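Local coordinates for protein GTPase HflX (Sulfolobus solfataricus P2, PDB 2QTF) that hydrolyses GTP, for which it is specific, and associates with the 50S ribosomal subunit, perhaps serving protein synthesis or ribosome biogenesis, at residues 55-66 with 78-89; 106-114 with 243-251. All blocks are in the same frame, centred on the assembly; numbering follows the deposited sequence.

Interaction 1. Residues 55-66 with 78-89; sequences EEISTLIIFEQL and LKGKEVLDKILL
With its CG between the backbone N and the carbonyl carbon (chi1 75°), D85 turns its carboxylate to the 55-66 segment, while K86, extended with CG anti to the backbone N, slants across one face of the F63 ring near its rim. Both residues stand where the second strand of a beta-alpha-beta unit (strand 59-62, helix 68-78, strand 82-84) passes into helix 86-97. The strands run parallel in the N-terminal sheet, their axes 4.7 Å apart at closest approach, L60 giving its N-H to E82 O and receiving that of L84 at its own O. On one face I61 lies alongside L84; on the other L60 does the same with V83. Before the strands, the extended chain of K81 carries NZ to I57 O, 2.8 Å away in the carbonyl plane, and NZ also bonds I51 O. Past them, K86 N donates to E64 O from above the carbonyl plane. K86 CD sits over one face of F63, 4.2 Å from the ring centroid, a CH-pi contact, and L89 CD2 reaches the ring edge. As N-cap, D85 accepts the N-H of L88 at OD1; its OD2, which probably also bonds Y114 OH, takes L66 N on the anti lone pair at 2.9 Å.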
loop_
_atom_site.group_PDB
_atom_site.type_symbol
_atom_site.label_atom_id
_atom_site.label_comp_id
_atom_site.label_asym_id
_atom_site.label_seq_id
_atom_site.Cartn_x
_atom_site.Cartn_y
_atom_site.Cartn_z
ATOM N N GLU A 55 23.397 -14.709 -0.750
ATOM C CA GLU A 55 22.751 -14.778 -2.064
ATOM C C GLU A 55 21.245 -14.935 -1.954
ATOM O O GLU A 55 20.563 -14.693 -2.937
ATOM C CB GLU A 55 23.249 -16.009 -2.875
ATOM C CG GLU A 55 24.573 -15.883 -3.598
ATOM C CD GLU A 55 25.071 -17.333 -4.103
ATOM O OE1 GLU A 55 24.367 -18.402 -3.829
ATOM O OE2 GLU A 55 26.164 -17.396 -4.756
ATOM N N GLU A 56 20.723 -15.375 -0.818
ATOM C CA GLU A 56 19.323 -15.456 -0.622
ATOM C C GLU A 56 18.639 -14.115 -0.141
ATOM O O GLU A 56 17.469 -14.119 0.241
ATOM C CB GLU A 56 19.070 -16.501 0.432
ATOM C CG GLU A 56 19.523 -17.962 -0.027
ATOM C CD GLU A 56 19.277 -18.987 1.059
ATOM O OE1 GLU A 56 19.285 -18.581 2.295
ATOM O OE2 GLU A 56 19.113 -20.215 0.706
ATOM N N ILE A 57 19.391 -13.020 -0.083
ATOM C CA ILE A 57 18.791 -11.693 0.357
ATOM C C ILE A 57 19.061 -10.755 -0.780
ATOM O O ILE A 57 20.216 -10.504 -1.089
ATOM C CB ILE A 57 19.458 -11.077 1.641
ATOM C CG1 ILE A 57 19.295 -12.021 2.814
ATOM C CG2 ILE A 57 18.684 -9.692 2.081
ATOM C CD1 ILE A 57 20.164 -11.637 4.057
ATOM N N SER A 58 18.004 -10.302 -1.465
ATOM C CA SER A 58 18.195 -9.409 -2.571
ATOM C C SER A 58 18.222 -7.972 -2.132
ATOM O O SER A 58 18.807 -7.157 -2.819
ATOM C CB SER A 58 17.156 -9.613 -3.673
ATOM O OG SER A 58 15.869 -9.313 -3.192
ATOM N N THR A 59 17.667 -7.662 -0.965
ATOM C CA THR A 59 17.420 -6.252 -0.646
ATOM C C THR A 59 17.474 -5.978 0.853
ATOM O O THR A 59 16.934 -6.740 1.657
ATOM C CB THR A 59 15.982 -5.794 -1.190
ATOM O OG1 THR A 59 15.925 -6.060 -2.609
ATOM C CG2 THR A 59 15.615 -4.304 -0.846
ATOM N N LEU A 60 18.097 -4.850 1.195
ATOM C CA LEU A 60 18.077 -4.383 2.602
ATOM C C LEU A 60 16.989 -3.314 2.767
ATOM O O LEU A 60 16.940 -2.403 1.998
ATOM C CB LEU A 60 19.429 -3.760 2.937
ATOM C CG LEU A 60 19.581 -3.073 4.282
ATOM C CD1 LEU A 60 19.184 -4.011 5.427
ATOM C CD2 LEU A 60 21.075 -2.521 4.409
ATOM N N ILE A 61 16.091 -3.480 3.738
ATOM C CA ILE A 61 15.080 -2.474 3.956
ATOM C C ILE A 61 15.177 -1.963 5.392
ATOM O O ILE A 61 15.145 -2.762 6.323
ATOM C CB ILE A 61 13.620 -3.038 3.656
ATOM C CG1 ILE A 61 13.567 -3.523 2.183
ATOM C CG2 ILE A 61 12.540 -1.922 3.904
ATOM C CD1 ILE A 61 12.262 -4.301 1.862
ATOM N N ILE A 62 15.313 -0.651 5.537
ATOM C CA ILE A 62 15.419 -0.038 6.864
ATOM C C ILE A 62 14.189 0.830 7.075
ATOM O O ILE A 62 13.924 1.760 6.327
ATOM C CB ILE A 62 16.750 0.709 6.994
ATOM C CG1 ILE A 62 17.960 -0.328 6.927
ATOM C CG2 ILE A 62 16.750 1.478 8.319
ATOM C CD1 ILE A 62 19.272 0.363 6.592
ATOM N N PHE A 63 13.369 0.478 8.053
ATOM C CA PHE A 63 12.174 1.242 8.246
ATOM C C PHE A 63 12.434 2.498 9.063
ATOM O O PHE A 63 11.965 2.569 10.169
ATOM C CB PHE A 63 11.053 0.357 8.830
ATOM C CG PHE A 63 9.666 0.888 8.542
ATOM C CD1 PHE A 63 9.128 0.867 7.244
ATOM C CD2 PHE A 63 8.916 1.486 9.571
ATOM C CE1 PHE A 63 7.816 1.397 7.018
ATOM C CE2 PHE A 63 7.618 1.983 9.367
ATOM C CZ PHE A 63 7.061 1.941 8.106
ATOM N N GLU A 64 13.125 3.479 8.485
ATOM C CA GLU A 64 13.463 4.757 9.105
ATOM C C GLU A 64 13.783 5.639 7.928
ATOM O O GLU A 64 13.966 5.135 6.816
ATOM C CB GLU A 64 14.781 4.618 9.910
ATOM C CG GLU A 64 14.679 4.945 11.407
ATOM C CD GLU A 64 14.029 6.293 11.742
ATOM O OE1 GLU A 64 13.615 6.435 12.924
ATOM O OE2 GLU A 64 13.910 7.199 10.861
ATOM N N GLN A 65 14.007 6.921 8.144
ATOM C CA GLN A 65 14.530 7.709 7.102
ATOM C C GLN A 65 16.046 7.788 7.241
ATOM O O GLN A 65 16.534 8.328 8.273
ATOM C CB GLN A 65 13.835 9.083 7.098
ATOM C CG GLN A 65 14.268 9.992 5.969
ATOM C CD GLN A 65 13.491 11.329 5.946
ATOM O OE1 GLN A 65 12.362 11.417 6.475
ATOM N NE2 GLN A 65 14.113 12.384 5.344
ATOM N N LEU A 66 16.795 7.348 6.224
ATOM C CA LEU A 66 18.309 7.331 6.248
ATOM C C LEU A 66 18.830 8.669 5.831
ATOM O O LEU A 66 18.277 9.302 4.942
ATOM C CB LEU A 66 18.978 6.252 5.309
ATOM C CG LEU A 66 18.786 4.821 5.689
ATOM C CD1 LEU A 66 19.375 3.828 4.652
ATOM C CD2 LEU A 66 19.295 4.555 7.181
ATOM N N LEU A 78 27.031 -2.748 -0.611
ATOM C CA LEU A 78 26.062 -3.754 -1.059
ATOM C C LEU A 78 26.372 -4.125 -2.454
ATOM O O LEU A 78 25.836 -5.127 -2.927
ATOM C CB LEU A 78 24.609 -3.268 -0.929
ATOM C CG LEU A 78 24.142 -3.327 0.526
ATOM C CD1 LEU A 78 22.655 -2.955 0.637
ATOM C CD2 LEU A 78 24.394 -4.669 1.163
ATOM N N LYS A 79 27.209 -3.318 -3.108
ATOM C CA LYS A 79 27.749 -3.634 -4.454
ATOM C C LYS A 79 26.644 -4.128 -5.387
ATOM O O LYS A 79 26.577 -5.305 -5.654
ATOM C CB LYS A 79 28.773 -4.756 -4.368
ATOM C CG LYS A 79 30.165 -4.270 -3.972
ATOM C CD LYS A 79 31.248 -4.757 -4.995
ATOM C CE LYS A 79 31.254 -6.294 -5.130
ATOM N NZ LYS A 79 31.494 -6.827 -6.536
ATOM N N GLY A 80 25.713 -3.284 -5.771
ATOM C CA GLY A 80 24.657 -3.860 -6.551
ATOM C C GLY A 80 23.312 -3.994 -5.852
ATOM O O GLY A 80 22.353 -3.326 -6.326
ATOM N N LYS A 81 23.240 -4.783 -4.745
ATOM C CA LYS A 81 22.009 -5.004 -3.989
ATOM C C LYS A 81 21.405 -3.670 -3.464
ATOM O O LYS A 81 22.106 -2.744 -2.960
ATOM C CB LYS A 81 22.206 -5.933 -2.722
ATOM C CG LYS A 81 22.606 -7.373 -2.971
ATOM C CD LYS A 81 22.580 -8.200 -1.682
ATOM C CE LYS A 81 23.156 -9.485 -2.000
ATOM N NZ LYS A 81 23.003 -10.504 -0.912
ATOM N N GLU A 82 20.101 -3.659 -3.422
ATOM C CA GLU A 82 19.317 -2.461 -3.245
ATOM C C GLU A 82 19.164 -2.212 -1.761
ATOM O O GLU A 82 19.004 -3.177 -0.971
ATOM C CB GLU A 82 17.937 -2.767 -3.845
ATOM C CG GLU A 82 16.844 -1.569 -3.780
ATOM C CD GLU A 82 16.091 -1.279 -5.173
ATOM O OE1 GLU A 82 15.727 -0.060 -5.576
ATOM O OE2 GLU A 82 15.919 -2.289 -5.882
ATOM N N VAL A 83 19.189 -0.946 -1.357
ATOM C CA VAL A 83 18.725 -0.612 0.007
ATOM C C VAL A 83 17.513 0.364 -0.152
ATOM O O VAL A 83 17.579 1.313 -0.974
ATOM C CB VAL A 83 19.883 -0.022 0.938
ATOM C CG1 VAL A 83 20.598 1.229 0.295
ATOM C CG2 VAL A 83 19.304 0.500 2.218
ATOM N N LEU A 84 16.452 0.126 0.606
ATOM C CA LEU A 84 15.279 1.017 0.599
ATOM C C LEU A 84 15.221 1.499 2.026
ATOM O O LEU A 84 15.207 0.674 2.923
ATOM C CB LEU A 84 14.004 0.203 0.331
ATOM C CG LEU A 84 13.997 -0.455 -1.086
ATOM C CD1 LEU A 84 12.660 -1.370 -1.226
ATOM C CD2 LEU A 84 14.120 0.653 -2.169
ATOM N N ASP A 85 15.049 2.814 2.228
ATOM C CA ASP A 85 14.619 3.274 3.542
ATOM C C ASP A 85 13.072 3.442 3.500
ATOM O O ASP A 85 12.386 2.979 2.557
ATOM C CB ASP A 85 15.384 4.550 3.983
ATOM C CG ASP A 85 14.926 5.825 3.268
ATOM O OD1 ASP A 85 14.215 5.699 2.222
ATOM O OD2 ASP A 85 15.331 6.927 3.728
ATOM N N LYS A 86 12.507 4.121 4.504
ATOM C CA LYS A 86 11.039 4.120 4.581
ATOM C C LYS A 86 10.401 4.904 3.424
ATOM O O LYS A 86 9.359 4.484 2.906
ATOM C CB LYS A 86 10.561 4.845 5.860
ATOM C CG LYS A 86 9.016 4.906 5.919
ATOM C CD LYS A 86 8.642 5.523 7.318
ATOM C CE LYS A 86 7.142 5.802 7.379
ATOM N NZ LYS A 86 6.754 6.961 8.372
ATOM N N ILE A 87 11.052 5.970 3.023
ATOM C CA ILE A 87 10.612 6.776 1.867
ATOM C C ILE A 87 10.687 5.974 0.568
ATOM O O ILE A 87 9.740 5.944 -0.147
ATOM C CB ILE A 87 11.330 8.147 1.785
ATOM C CG1 ILE A 87 10.905 8.946 3.043
ATOM C CG2 ILE A 87 11.120 8.847 0.445
ATOM C CD1 ILE A 87 10.922 10.314 2.924
ATOM N N LEU A 88 11.832 5.410 0.266
ATOM C CA LEU A 88 11.992 4.653 -0.975
ATOM C C LEU A 88 11.089 3.397 -0.966
ATOM O O LEU A 88 10.577 3.006 -2.026
ATOM C CB LEU A 88 13.479 4.284 -1.161
ATOM C CG LEU A 88 14.450 5.454 -1.508
ATOM C CD1 LEU A 88 15.862 4.845 -1.813
ATOM C CD2 LEU A 88 13.909 6.291 -2.654
ATOM N N LEU A 89 10.848 2.792 0.187
ATOM C CA LEU A 89 9.943 1.648 0.255
ATOM C C LEU A 89 8.533 2.066 -0.144
ATOM O O LEU A 89 7.805 1.362 -0.885
ATOM C CB LEU A 89 9.962 0.985 1.687
ATOM C CG LEU A 89 8.847 -0.087 1.971
ATOM C CD1 LEU A 89 9.125 -1.321 1.170
ATOM C CD2 LEU A 89 8.625 -0.501 3.494
#

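Interaction 2. Residues 106-114 with 243-251; sequences QIELARLKY and QIVDAFFVT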
loop_
_atom_site.group_PDB
_atom_site.type_symbol
_atom_site.label_atom_id
_atom_site.label_comp_id
_atom_site.label_asym_id
_atom_site.label_seq_id
_atom_site.Cartn_x
_atom_site.Cartn_y
_atom_site.Cartn_z
ATOM N N GLN A 106 4.659 11.647 -10.703
ATOM C CA GLN A 106 4.857 12.176 -9.323
ATOM C C GLN A 106 5.834 11.264 -8.575
ATOM O O GLN A 106 6.570 11.712 -7.687
ATOM C CB GLN A 106 3.572 12.140 -8.501
ATOM C CG GLN A 106 2.568 13.221 -8.947
ATOM C CD GLN A 106 2.901 14.638 -8.434
ATOM O OE1 GLN A 106 2.151 15.579 -8.713
ATOM N NE2 GLN A 106 4.001 14.808 -7.771
ATOM N N ILE A 107 5.748 9.951 -8.844
ATOM C CA ILE A 107 6.662 8.999 -8.149
ATOM C C ILE A 107 8.104 9.247 -8.613
ATOM O O ILE A 107 9.025 9.316 -7.840
ATOM C CB ILE A 107 6.214 7.487 -8.463
ATOM C CG1 ILE A 107 4.856 7.240 -7.735
ATOM C CG2 ILE A 107 7.406 6.452 -7.977
ATOM C CD1 ILE A 107 3.976 6.131 -8.323
ATOM N N GLU A 108 8.308 9.418 -9.903
ATOM C CA GLU A 108 9.650 9.602 -10.371
ATOM C C GLU A 108 10.212 10.970 -9.833
ATOM O O GLU A 108 11.405 11.078 -9.474
ATOM C CB GLU A 108 9.679 9.702 -11.906
ATOM C CG GLU A 108 11.243 9.863 -12.234
ATOM C CD GLU A 108 11.578 9.929 -13.647
ATOM O OE1 GLU A 108 12.826 9.890 -13.899
ATOM O OE2 GLU A 108 10.608 10.022 -14.482
ATOM N N LEU A 109 9.358 11.978 -9.842
ATOM C CA LEU A 109 9.687 13.342 -9.267
ATOM C C LEU A 109 10.140 13.195 -7.795
ATOM O O LEU A 109 11.197 13.681 -7.401
ATOM C CB LEU A 109 8.428 14.254 -9.359
ATOM C CG LEU A 109 8.706 15.684 -8.741
ATOM C CD1 LEU A 109 9.918 16.418 -9.480
ATOM C CD2 LEU A 109 7.414 16.502 -8.825
ATOM N N ALA A 110 9.368 12.474 -6.986
ATOM C CA ALA A 110 9.750 12.246 -5.582
ATOM C C ALA A 110 11.058 11.463 -5.432
ATOM O O ALA A 110 11.881 11.731 -4.515
ATOM C CB ALA A 110 8.601 11.564 -4.800
ATOM N N ARG A 111 11.241 10.412 -6.256
ATOM C CA ARG A 111 12.553 9.672 -6.222
ATOM C C ARG A 111 13.749 10.604 -6.583
ATOM O O ARG A 111 14.812 10.535 -5.971
ATOM C CB ARG A 111 12.459 8.494 -7.205
ATOM C CG ARG A 111 11.587 7.351 -6.672
ATOM C CD ARG A 111 11.403 6.222 -7.798
ATOM N NE ARG A 111 10.904 5.006 -7.170
ATOM C CZ ARG A 111 10.463 3.961 -7.867
ATOM N NH1 ARG A 111 10.342 4.054 -9.204
ATOM N NH2 ARG A 111 10.261 2.847 -7.239
ATOM N N LEU A 112 13.637 11.376 -7.653
ATOM C CA LEU A 112 14.687 12.338 -8.043
ATOM C C LEU A 112 14.991 13.320 -6.966
ATOM O O LEU A 112 16.187 13.608 -6.684
ATOM C CB LEU A 112 14.275 13.108 -9.311
ATOM C CG LEU A 112 14.224 12.201 -10.564
ATOM C CD1 LEU A 112 13.675 12.944 -11.749
ATOM C CD2 LEU A 112 15.635 11.560 -10.888
ATOM N N LYS A 113 13.951 13.898 -6.384
ATOM C CA LYS A 113 14.157 14.903 -5.283
ATOM C C LYS A 113 14.847 14.229 -4.102
ATOM O O LYS A 113 15.723 14.843 -3.469
ATOM C CB LYS A 113 12.800 15.480 -4.831
ATOM C CG LYS A 113 12.338 16.536 -5.899
ATOM C CD LYS A 113 11.096 17.252 -5.397
ATOM C CE LYS A 113 10.939 18.598 -6.165
ATOM N NZ LYS A 113 9.967 19.521 -5.445
ATOM N N TYR A 114 14.507 12.973 -3.831
ATOM C CA TYR A 114 15.165 12.264 -2.715
ATOM C C TYR A 114 16.622 11.959 -2.948
ATOM O O TYR A 114 17.425 11.845 -1.992
ATOM C CB TYR A 114 14.395 10.952 -2.393
ATOM C CG TYR A 114 14.481 10.496 -0.946
ATOM C CD1 TYR A 114 14.027 11.317 0.100
ATOM C CD2 TYR A 114 15.063 9.292 -0.625
ATOM C CE1 TYR A 114 14.141 10.906 1.412
ATOM C CE2 TYR A 114 15.151 8.859 0.640
ATOM C CZ TYR A 114 14.700 9.725 1.673
ATOM O OH TYR A 114 14.713 9.278 2.963
ATOM N N GLN A 243 7.183 14.378 2.080
ATOM C CA GLN A 243 7.866 14.391 0.745
ATOM C C GLN A 243 7.077 13.594 -0.300
ATOM O O GLN A 243 7.270 13.851 -1.514
ATOM C CB GLN A 243 9.250 13.573 0.755
ATOM C CG GLN A 243 10.379 14.075 1.579
ATOM C CD GLN A 243 10.377 13.582 3.034
ATOM O OE1 GLN A 243 9.316 13.494 3.741
ATOM N NE2 GLN A 243 11.581 13.314 3.527
ATOM N N ILE A 244 6.325 12.577 0.146
ATOM C CA ILE A 244 5.690 11.652 -0.845
ATOM C C ILE A 244 4.171 11.733 -0.833
ATOM O O ILE A 244 3.497 10.902 -1.381
ATOM C CB ILE A 244 6.198 10.154 -0.725
ATOM C CG1 ILE A 244 5.844 9.534 0.629
ATOM C CG2 ILE A 244 7.736 10.190 -0.881
ATOM C CD1 ILE A 244 6.266 8.045 0.790
ATOM N N VAL A 245 3.645 12.764 -0.158
ATOM C CA VAL A 245 2.170 12.857 -0.019
ATOM C C VAL A 245 1.584 13.088 -1.355
ATOM O O VAL A 245 0.564 12.488 -1.639
ATOM C CB VAL A 245 1.792 14.005 0.964
ATOM C CG1 VAL A 245 0.315 14.487 0.712
ATOM C CG2 VAL A 245 1.938 13.536 2.355
ATOM N N ASP A 246 2.175 13.886 -2.252
ATOM C CA ASP A 246 1.520 13.997 -3.535
ATOM C C ASP A 246 1.574 12.721 -4.393
ATOM O O ASP A 246 0.608 12.422 -5.095
ATOM C CB ASP A 246 2.120 15.019 -4.489
ATOM C CG ASP A 246 1.839 16.504 -4.048
ATOM O OD1 ASP A 246 0.958 16.772 -3.219
ATOM O OD2 ASP A 246 2.559 17.326 -4.579
ATOM N N ALA A 247 2.737 12.054 -4.416
ATOM C CA ALA A 247 2.759 10.790 -5.120
ATOM C C ALA A 247 1.693 9.840 -4.563
ATOM O O ALA A 247 1.095 9.067 -5.344
ATOM C CB ALA A 247 4.139 10.161 -5.026
ATOM N N PHE A 248 1.499 9.834 -3.232
ATOM C CA PHE A 248 0.510 8.910 -2.611
ATOM C C PHE A 248 -0.880 9.233 -3.104
ATOM O O PHE A 248 -1.613 8.381 -3.654
ATOM C CB PHE A 248 0.539 9.010 -1.034
ATOM C CG PHE A 248 -0.592 8.306 -0.408
ATOM C CD1 PHE A 248 -0.748 6.906 -0.531
ATOM C CD2 PHE A 248 -1.593 9.065 0.291
ATOM C CE1 PHE A 248 -1.895 6.230 0.008
ATOM C CE2 PHE A 248 -2.717 8.415 0.838
ATOM C CZ PHE A 248 -2.838 6.980 0.733
ATOM N N PHE A 249 -1.286 10.495 -2.896
ATOM C CA PHE A 249 -2.641 10.872 -3.315
ATOM C C PHE A 249 -2.938 10.693 -4.783
ATOM O O PHE A 249 -4.028 10.256 -5.199
ATOM C CB PHE A 249 -3.001 12.290 -2.816
ATOM C CG PHE A 249 -3.403 12.278 -1.425
ATOM C CD1 PHE A 249 -4.583 11.631 -1.056
ATOM C CD2 PHE A 249 -2.566 12.808 -0.422
ATOM C CE1 PHE A 249 -4.979 11.526 0.281
ATOM C CE2 PHE A 249 -2.947 12.722 0.926
ATOM C CZ PHE A 249 -4.173 12.085 1.290
ATOM N N VAL A 250 -2.013 11.020 -5.605
ATOM C CA VAL A 250 -2.257 10.844 -7.034
ATOM C C VAL A 250 -2.396 9.372 -7.417
ATOM O O VAL A 250 -3.227 8.960 -8.232
ATOM C CB VAL A 250 -1.114 11.517 -7.861
ATOM C CG1 VAL A 250 -1.375 11.363 -9.312
ATOM C CG2 VAL A 250 -1.072 13.056 -7.613
ATOM N N THR A 251 -1.535 8.533 -6.871
ATOM C CA THR A 251 -1.685 7.075 -7.064
ATOM C C THR A 251 -3.053 6.573 -6.505
ATOM O O THR A 251 -3.707 5.749 -7.137
ATOM C CB THR A 251 -0.510 6.310 -6.309
ATOM O OG1 THR A 251 0.708 6.771 -6.852
ATOM C CG2 THR A 251 -0.584 4.723 -6.500
HETATM O O HOH W 1 4.422 17.185 -6.327
#
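The helical segments 106-114 and 245-251 run antiparallel at 165°, their axes 8.7 Å apart, and the CA atoms of Q106 and A247 come within 4.9 Å of each other. Close antiparallel packing of this kind is helped by small residues, and this pair illustrates it: A247 and A110 supply only methyl groups where the backbones face one another. The contact joins helix 101-121 to helix 245-253 of the P-loop GTPase domain. Q106 lays its CB against A247 CA at 3.7 Å, and its CG meets V250 CG2, the two side chains crossing at about a right angle. A bend at chi2 (-78°) turns its amide back over D246 CB, with NE2 and the carboxylate joined through a water that accepts from NE2 and donates to D246 OD2. The amide and carboxylate planes are 72° apart. A247 CB also touches I107 CG1, and further along A110 CB packs on I244 CG2 at 4.2 Å. Near the start of the 243-251 segment, Q243 NE2 comes up to the edge of the Y114 ring, whose hydroxyl turns to D85. T251 returns its hydroxyl to its own helix, OG1 donating to A247 O at 2.8 Å, while T251 N reaches the same oxygen from the opposite face of the carbonyl plane. A valine here would probably leave A247 O with the backbone N-H of the helix but without the second donor. The same hydroxyl also meets the end of I107, its OG1 lying 3.6 Å from CD1.

In the fold
From the N terminus, interaction 1 comes first and is local: strand 59-62 leads through helix 68-78 to strand 82-84, and the contact closes that short crossover at one border of the four-stranded parallel sheet. The chain then runs through helix 86-97 into helix 101-121, where interaction 2 opens, to close only after 128 intervening residues, at helix 245-253, after the P-loop and several strands of the GTPase sheet. The two loops thus follow in series, neither enclosing nor crossing the other. They nevertheless touch: Y114 of interaction 2 probably hydrogen-bonds D85 of interaction 1, and Q243 packs against Q65 and I87, bringing the N-terminal, middle and GTPase regions together.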